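Local coordinates for protein MFP2b (Ascaris suum, PDB 2BJR) that probably promotes polymerization of the major sperm protein (MSP) and so enhances the amoeboid motility of nematode sperm, and binds a zinc ion, at residues Y234-P239 / F255-H260; R334-I337 / T342-V345. All blocks are in the same frame, centred on the assembly; numbering follows the deposited sequence.

Contact 1. Residues Y234-P239 / F255-H260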
ATOM      1  N   TYR A 234       5.921  -2.478   8.434  1.00 17.00           N
ATOM      2  CA  TYR A 234       6.209  -1.182   9.029  1.00 16.83           C
ATOM      3  C   TYR A 234       6.573  -1.349  10.500  1.00 18.73           C
ATOM      4  O   TYR A 234       5.939  -2.120  11.180  1.00 17.89           O
ATOM      5  CB  TYR A 234       4.999  -0.291   8.881  1.00 18.31           C
ATOM      6  CG  TYR A 234       4.912   0.319   7.526  1.00 15.47           C
ATOM      7  CD1 TYR A 234       4.173  -0.311   6.504  1.00 16.94           C
ATOM      8  CD2 TYR A 234       5.525   1.536   7.244  1.00 16.06           C
ATOM      9  CE1 TYR A 234       4.145   0.190   5.236  1.00 13.19           C
ATOM     10  CE2 TYR A 234       5.431   2.091   5.952  1.00 16.60           C
ATOM     11  CZ  TYR A 234       4.775   1.381   4.957  1.00 14.57           C
ATOM     12  OH  TYR A 234       4.659   1.906   3.710  1.00 15.92           O
ATOM     13  N   GLN A 235       7.596  -0.640  10.956  1.00 19.97           N
ATOM     14  CA  GLN A 235       7.940  -0.566  12.380  1.00 23.30           C
ATOM     15  C   GLN A 235       8.249   0.878  12.710  1.00 25.03           C
ATOM     16  O   GLN A 235       9.095   1.499  12.074  1.00 23.03           O
ATOM     17  CB  GLN A 235       9.192  -1.379  12.701  1.00 24.19           C
ATOM     18  CG  GLN A 235       8.966  -2.844  12.922  1.00 26.52           C
ATOM     19  CD  GLN A 235       8.109  -3.160  14.164  1.00 30.50           C
ATOM     20  OE1 GLN A 235       8.079  -2.399  15.115  1.00 33.39           O
ATOM     21  NE2 GLN A 235       7.368  -4.248  14.103  1.00 29.69           N
ATOM     22  N   SER A 236       7.524   1.413  13.688  1.00 27.14           N
ATOM     23  CA  SER A 236       7.601   2.824  14.034  1.00 27.98           C
ATOM     24  C   SER A 236       7.505   3.792  12.889  1.00 26.87           C
ATOM     25  O   SER A 236       8.288   4.715  12.823  1.00 27.75           O
ATOM     26  CB  SER A 236       8.903   3.089  14.780  1.00 28.98           C
ATOM     27  OG  SER A 236       9.021   2.239  15.907  1.00 32.79           O
ATOM     28  N   GLY A 237       6.567   3.588  11.959  1.00 24.23           N
ATOM     29  CA  GLY A 237       6.430   4.444  10.819  1.00 23.73           C
ATOM     30  C   GLY A 237       7.500   4.261   9.750  1.00 22.40           C
ATOM     31  O   GLY A 237       7.461   4.921   8.740  1.00 24.22           O
ATOM     32  N   GLU A 238       8.409   3.319   9.948  1.00 20.25           N
ATOM     33  CA  GLU A 238       9.471   3.059   8.970  1.00 19.08           C
ATOM     34  C   GLU A 238       9.150   1.838   8.075  1.00 17.67           C
ATOM     35  O   GLU A 238       8.787   0.773   8.587  1.00 17.93           O
ATOM     36  CB  GLU A 238      10.776   2.772   9.668  1.00 18.98           C
ATOM     37  CG  GLU A 238      11.276   3.958  10.487  1.00 20.10           C
ATOM     38  CD  GLU A 238      12.591   3.726  11.199  1.00 25.66           C
ATOM     39  OE1 GLU A 238      13.464   2.955  10.720  1.00 23.09           O
ATOM     40  OE2 GLU A 238      12.775   4.412  12.242  1.00 26.29           O
ATOM     41  N   PRO A 239       9.333   1.970   6.771  1.00 17.09           N
ATOM     42  CA  PRO A 239       9.122   0.840   5.853  1.00 16.30           C
ATOM     43  C   PRO A 239      10.221  -0.188   5.945  1.00 15.49           C
ATOM     44  O   PRO A 239      11.416   0.156   6.031  1.00 15.61           O
ATOM     45  CB  PRO A 239       9.103   1.513   4.489  1.00 17.06           C
ATOM     46  CG  PRO A 239       9.984   2.695   4.635  1.00 17.94           C
ATOM     47  CD  PRO A 239       9.783   3.165   6.037  1.00 17.35           C
ATOM     48  N   PHE A 255      11.194 -10.346   8.811  1.00 16.48           N
ATOM     49  CA  PHE A 255      11.764  -8.994   8.635  1.00 16.50           C
ATOM     50  C   PHE A 255      12.868  -8.759   9.661  1.00 18.01           C
ATOM     51  O   PHE A 255      12.840  -9.320  10.767  1.00 19.06           O
ATOM     52  CB  PHE A 255      10.664  -7.936   8.783  1.00 16.28           C
ATOM     53  CG  PHE A 255       9.521  -8.087   7.774  1.00 16.83           C
ATOM     54  CD1 PHE A 255       8.375  -8.780   8.098  1.00 17.96           C
ATOM     55  CD2 PHE A 255       9.586  -7.488   6.537  1.00 16.33           C
ATOM     56  CE1 PHE A 255       7.348  -8.911   7.187  1.00 16.50           C
ATOM     57  CE2 PHE A 255       8.555  -7.628   5.594  1.00 14.57           C
ATOM     58  CZ  PHE A 255       7.458  -8.332   5.905  1.00 16.30           C
ATOM     59  N   GLY A 256      13.834  -7.916   9.297  1.00 18.19           N
ATOM     60  CA  GLY A 256      14.857  -7.447  10.202  1.00 18.04           C
ATOM     61  C   GLY A 256      14.760  -5.941  10.318  1.00 18.20           C
ATOM     62  O   GLY A 256      14.630  -5.236   9.322  1.00 18.07           O
ATOM     63  N   TRP A 257      14.779  -5.431  11.546  1.00 18.09           N
ATOM     64  CA  TRP A 257      14.683  -4.014  11.787  1.00 18.50           C
ATOM     65  C   TRP A 257      15.034  -3.756  13.239  1.00 19.00           C
ATOM     66  O   TRP A 257      14.806  -4.628  14.080  1.00 18.34           O
ATOM     67  CB  TRP A 257      13.266  -3.504  11.521  1.00 17.94           C
ATOM     68  CG  TRP A 257      13.118  -2.051  11.764  1.00 20.07           C
ATOM     69  CD1 TRP A 257      13.309  -1.052  10.876  1.00 19.93           C
ATOM     70  CD2 TRP A 257      12.725  -1.429  12.993  1.00 21.38           C
ATOM     71  NE1 TRP A 257      13.033   0.157  11.458  1.00 21.72           N
ATOM     72  CE2 TRP A 257      12.703  -0.046  12.772  1.00 22.87           C
ATOM     73  CE3 TRP A 257      12.377  -1.914  14.257  1.00 25.40           C
ATOM     74  CZ2 TRP A 257      12.348   0.875  13.775  1.00 24.63           C
ATOM     75  CZ3 TRP A 257      12.041  -0.996  15.266  1.00 24.93           C
ATOM     76  CH2 TRP A 257      12.034   0.367  15.010  1.00 24.99           C
ATOM     77  N   GLY A 258      15.607  -2.598  13.483  1.00 21.45           N
ATOM     78  CA  GLY A 258      15.965  -2.121  14.827  1.00 23.33           C
ATOM     79  C   GLY A 258      16.875  -3.050  15.604  1.00 24.01           C
ATOM     80  O   GLY A 258      16.827  -3.086  16.819  1.00 25.69           O
ATOM     81  N   GLY A 259      17.720  -3.791  14.900  1.00 24.26           N
ATOM     82  CA  GLY A 259      18.609  -4.794  15.480  1.00 24.19           C
ATOM     83  C   GLY A 259      17.966  -6.125  15.798  1.00 24.56           C
ATOM     84  O   GLY A 259      18.614  -6.981  16.354  1.00 24.63           O
ATOM     85  N   HIS A 260      16.698  -6.324  15.421  1.00 24.30           N
ATOM     86  CA  HIS A 260      15.986  -7.560  15.719  1.00 25.23           C
ATOM     87  C   HIS A 260      15.515  -8.309  14.467  1.00 24.82           C
ATOM     88  O   HIS A 260      15.404  -7.728  13.398  1.00 22.21           O
ATOM     89  CB  HIS A 260      14.722  -7.303  16.546  1.00 26.79           C
ATOM     90  CG  HIS A 260      14.909  -6.357  17.695  1.00 32.20           C
ATOM     91  ND1 HIS A 260      14.198  -5.177  17.807  1.00 38.43           N
ATOM     92  CD2 HIS A 260      15.677  -6.443  18.809  1.00 36.77           C
ATOM     93  CE1 HIS A 260      14.560  -4.555  18.916  1.00 38.98           C
ATOM     94  NE2 HIS A 260      15.452  -5.305  19.545  1.00 37.16           N
TER

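Contact 2. Residues R334-I337 / T342-V345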
ATOM      1  N   ARG A 334      23.495   0.791   2.815  1.00 20.12           N
ATOM      2  CA  ARG A 334      23.254  -0.117   3.924  1.00 19.30           C
ATOM      3  C   ARG A 334      22.301  -1.209   3.435  1.00 19.46           C
ATOM      4  O   ARG A 334      21.458  -0.939   2.575  1.00 18.77           O
ATOM      5  CB  ARG A 334      22.581   0.672   5.027  1.00 20.69           C
ATOM      6  CG  ARG A 334      22.505   0.010   6.366  1.00 20.93           C
ATOM      7  CD  ARG A 334      22.211   1.019   7.500  1.00 22.67           C
ATOM      8  NE  ARG A 334      22.245   0.378   8.789  1.00 22.47           N
ATOM      9  CZ  ARG A 334      21.188  -0.118   9.409  1.00 23.63           C
ATOM     10  NH1 ARG A 334      20.005  -0.112   8.821  1.00 23.20           N
ATOM     11  NH2 ARG A 334      21.344  -0.701  10.580  1.00 24.22           N
ATOM     12  N   ALA A 335      22.454  -2.406   3.950  1.00 18.14           N
ATOM     13  CA  ALA A 335      21.545  -3.509   3.629  1.00 19.40           C
ATOM     14  C   ALA A 335      21.501  -4.469   4.791  1.00 19.29           C
ATOM     15  O   ALA A 335      22.528  -4.752   5.455  1.00 19.88           O
ATOM     16  CB  ALA A 335      22.022  -4.226   2.355  1.00 17.93           C
ATOM     17  N   THR A 336      20.305  -4.983   5.064  1.00 19.37           N
ATOM     18  CA  THR A 336      20.117  -5.901   6.182  1.00 18.80           C
ATOM     19  C   THR A 336      19.096  -7.015   5.947  1.00 19.07           C
ATOM     20  O   THR A 336      18.317  -6.960   5.005  1.00 16.98           O
ATOM     21  CB  THR A 336      19.728  -5.134   7.478  1.00 18.84           C
ATOM     22  OG1 THR A 336      18.323  -4.907   7.552  1.00 18.79           O
ATOM     23  CG2 THR A 336      20.276  -3.726   7.537  1.00 20.02           C
ATOM     24  N   ILE A 337      19.172  -8.038   6.801  1.00 17.95           N
ATOM     25  CA  ILE A 337      18.200  -9.114   6.833  1.00 19.61           C
ATOM     26  C   ILE A 337      17.863  -9.391   8.291  1.00 19.47           C
ATOM     27  O   ILE A 337      18.659  -9.066   9.200  1.00 20.63           O
ATOM     28  CB  ILE A 337      18.750 -10.404   6.216  1.00 19.71           C
ATOM     29  CG1 ILE A 337      20.124 -10.780   6.820  1.00 21.11           C
ATOM     30  CG2 ILE A 337      18.813 -10.300   4.751  1.00 20.71           C
ATOM     31  CD1 ILE A 337      20.560 -12.224   6.492  1.00 22.16           C
ATOM     32  N   THR A 342      18.516 -12.132  15.046  1.00 26.32           N
ATOM     33  CA  THR A 342      18.985 -10.770  15.058  1.00 25.26           C
ATOM     34  C   THR A 342      18.806 -10.088  13.689  1.00 24.46           C
ATOM     35  O   THR A 342      18.240 -10.679  12.766  1.00 24.18           O
ATOM     36  CB  THR A 342      20.461 -10.729  15.553  1.00 25.38           C
ATOM     37  OG1 THR A 342      20.798  -9.391  15.881  1.00 27.04           O
ATOM     38  CG2 THR A 342      21.420 -11.077  14.495  1.00 24.98           C
ATOM     39  N   GLU A 343      19.253  -8.842  13.579  1.00 24.14           N
ATOM     40  CA  GLU A 343      19.298  -8.163  12.284  1.00 23.45           C
ATOM     41  C   GLU A 343      20.769  -8.139  11.868  1.00 23.98           C
ATOM     42  O   GLU A 343      21.630  -7.612  12.600  1.00 24.46           O
ATOM     43  CB  GLU A 343      18.710  -6.766  12.372  1.00 22.96           C
ATOM     44  CG  GLU A 343      18.687  -6.055  11.029  1.00 21.97           C
ATOM     45  CD  GLU A 343      18.213  -4.622  11.075  1.00 22.00           C
ATOM     46  OE1 GLU A 343      18.267  -4.016  12.161  1.00 22.64           O
ATOM     47  OE2 GLU A 343      17.796  -4.087  10.015  1.00 20.05           O
ATOM     48  N   LYS A 344      21.072  -8.754  10.731  1.00 23.06           N
ATOM     49  CA  LYS A 344      22.432  -8.747  10.195  1.00 23.66           C
ATOM     50  C   LYS A 344      22.581  -7.563   9.247  1.00 23.72           C
ATOM     51  O   LYS A 344      21.811  -7.406   8.284  1.00 22.97           O
ATOM     52  CB  LYS A 344      22.729 -10.067   9.520  1.00 24.70           C
ATOM     53  CG  LYS A 344      24.006 -10.145   8.682  1.00 26.47           C
ATOM     54  CD  LYS A 344      25.290  -9.923   9.461  1.00 34.29           C
ATOM     55  CE  LYS A 344      26.485 -10.576   8.741  1.00 37.22           C
ATOM     56  NZ  LYS A 344      27.799 -10.256   9.405  1.00 40.33           N
ATOM     57  N   VAL A 345      23.592  -6.743   9.498  1.00 22.40           N
ATOM     58  CA  VAL A 345      23.770  -5.491   8.813  1.00 24.20           C
ATOM     59  C   VAL A 345      25.077  -5.413   7.985  1.00 25.00           C
ATOM     60  O   VAL A 345      26.160  -5.663   8.510  1.00 24.51           O
ATOM     61  CB  VAL A 345      23.776  -4.312   9.847  1.00 24.00           C
ATOM     62  CG1 VAL A 345      23.947  -2.981   9.176  1.00 25.14           C
ATOM     63  CG2 VAL A 345      22.523  -4.349  10.775  1.00 24.99           C
TER
HETATM   64  O   HOH W   1      17.490  -1.500   9.702  1.00 20.16           O
HETATM   65  O   HOH W   2      19.684  -1.876  12.598  1.00 23.55           O

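Contact 1. Residues Y234-P239 / F255-H260
Two tight turns of type I', Gln235 to Glu238 and Trp257 to His260, lie apart, the nearest CA atoms being those of Gln235 and Trp257 at 7.6 Å, and the Trp257 side chain spans the gap. With CG anti to the backbone N (chi1 180°), the indole reaches over to the 235-238 turn. Gln235 lies over one of its faces: Gln235 CB stands 3.5 Å from the centroid of the Trp257 six-membered ring, close to the ring normal, in a CH-pi contact, while Gln235 CG lies 3.8 Å from Trp257 CE3. A glutamine suits this place at the protein's exterior, since its CH2 groups can lie on the ring face while the polar amide stays tilted from it. Ser236 OG comes obliquely to Trp257 CH2, 3.7 Å away. At the ring edge, Trp257 NE1 donates to Glu238 OE1 (2.9 Å, N-H...O angle 159°). The oxygen lies almost in the indole plane, yet the N-H arrives from above the carboxylate, whose plane is turned 74° from the ring. Glu238 OE2 forms a salt bridge with Lys309, so the carboxylate is held by two partners, one on each oxygen. Glycines at 237, 258 and 259 suit the positive phi angles of the turns. Tyr262 on strand 260-262 touches both Gln235 and Trp257, and Val240 on strand 238-247 touches the Trp257 side chain, linking this surface contact to the antiparallel sheet whose strands these turns connect.

Contact 2. Residues R334-I337 / T342-V345
Thr336 and Val345 form a non-hydrogen-bonded pair, and Ile337 and Lys344 the neighbouring hydrogen-bonded pair, in an antiparallel beta hairpin. The second pair exchanges two backbone bonds, Ile337 N to Lys344 O (3.1 Å) and Lys344 N to Ile337 O (2.9 Å). Beta-branched residues suit these extended strands: Thr336 CG2 lies beside Val345 CG2 at 4.0 Å. Alongside Lys344 CB runs Ile337 CG1, 3.8 Å away, before the lysine's polar end leads off. Glu343 is extended, its CG anti to the backbone N (chi1 -178°), which carries the carboxylate across to Thr336. There Thr336 OG1 donates to Glu343 OE2 (2.6 Å) on its anti side, 17° out of the carboxylate plane. Arg334 joins the same carboxylate through two waters, one between Arg334 NH1 and Glu343 OE2, the other between Arg334 NH2 and Glu343 OE1; both waters lie at the edge of the guanidinium, in its plane, and help to fix its orientation, while the Thr336 CG2 methyl lies over one of its faces. The opposite charges are not in contact, but the arginine probably favours an ionised Glu343. Lys327 of strand 322-329 touches both Thr336 and Glu343. Val345 CG1 approaches the guanidinium obliquely, 3.7 Å from Arg334 NH2.

In the fold
Within the second of the protein's two cytosolic motility protein regions, the chain first makes contact 1, in which the turn after strand 229-235 meets the end of strand 250-257; it closes a loop that consists almost wholly of the hairpin 238-247 and 250-257. Contact 2 follows in series, neither nested in the first nor crossing it, and closes the short hairpin of strands 334-339 and 342-347. The two hairpins belong to different antiparallel sheets. Their contacts nevertheless meet directly, with centres 11 Å apart: the 257-260 turn offers Gly259 N to Glu343 OE1 and, more weakly, Gly259 O to Thr342 OG1, tying one sheet's turn to a strand of the other.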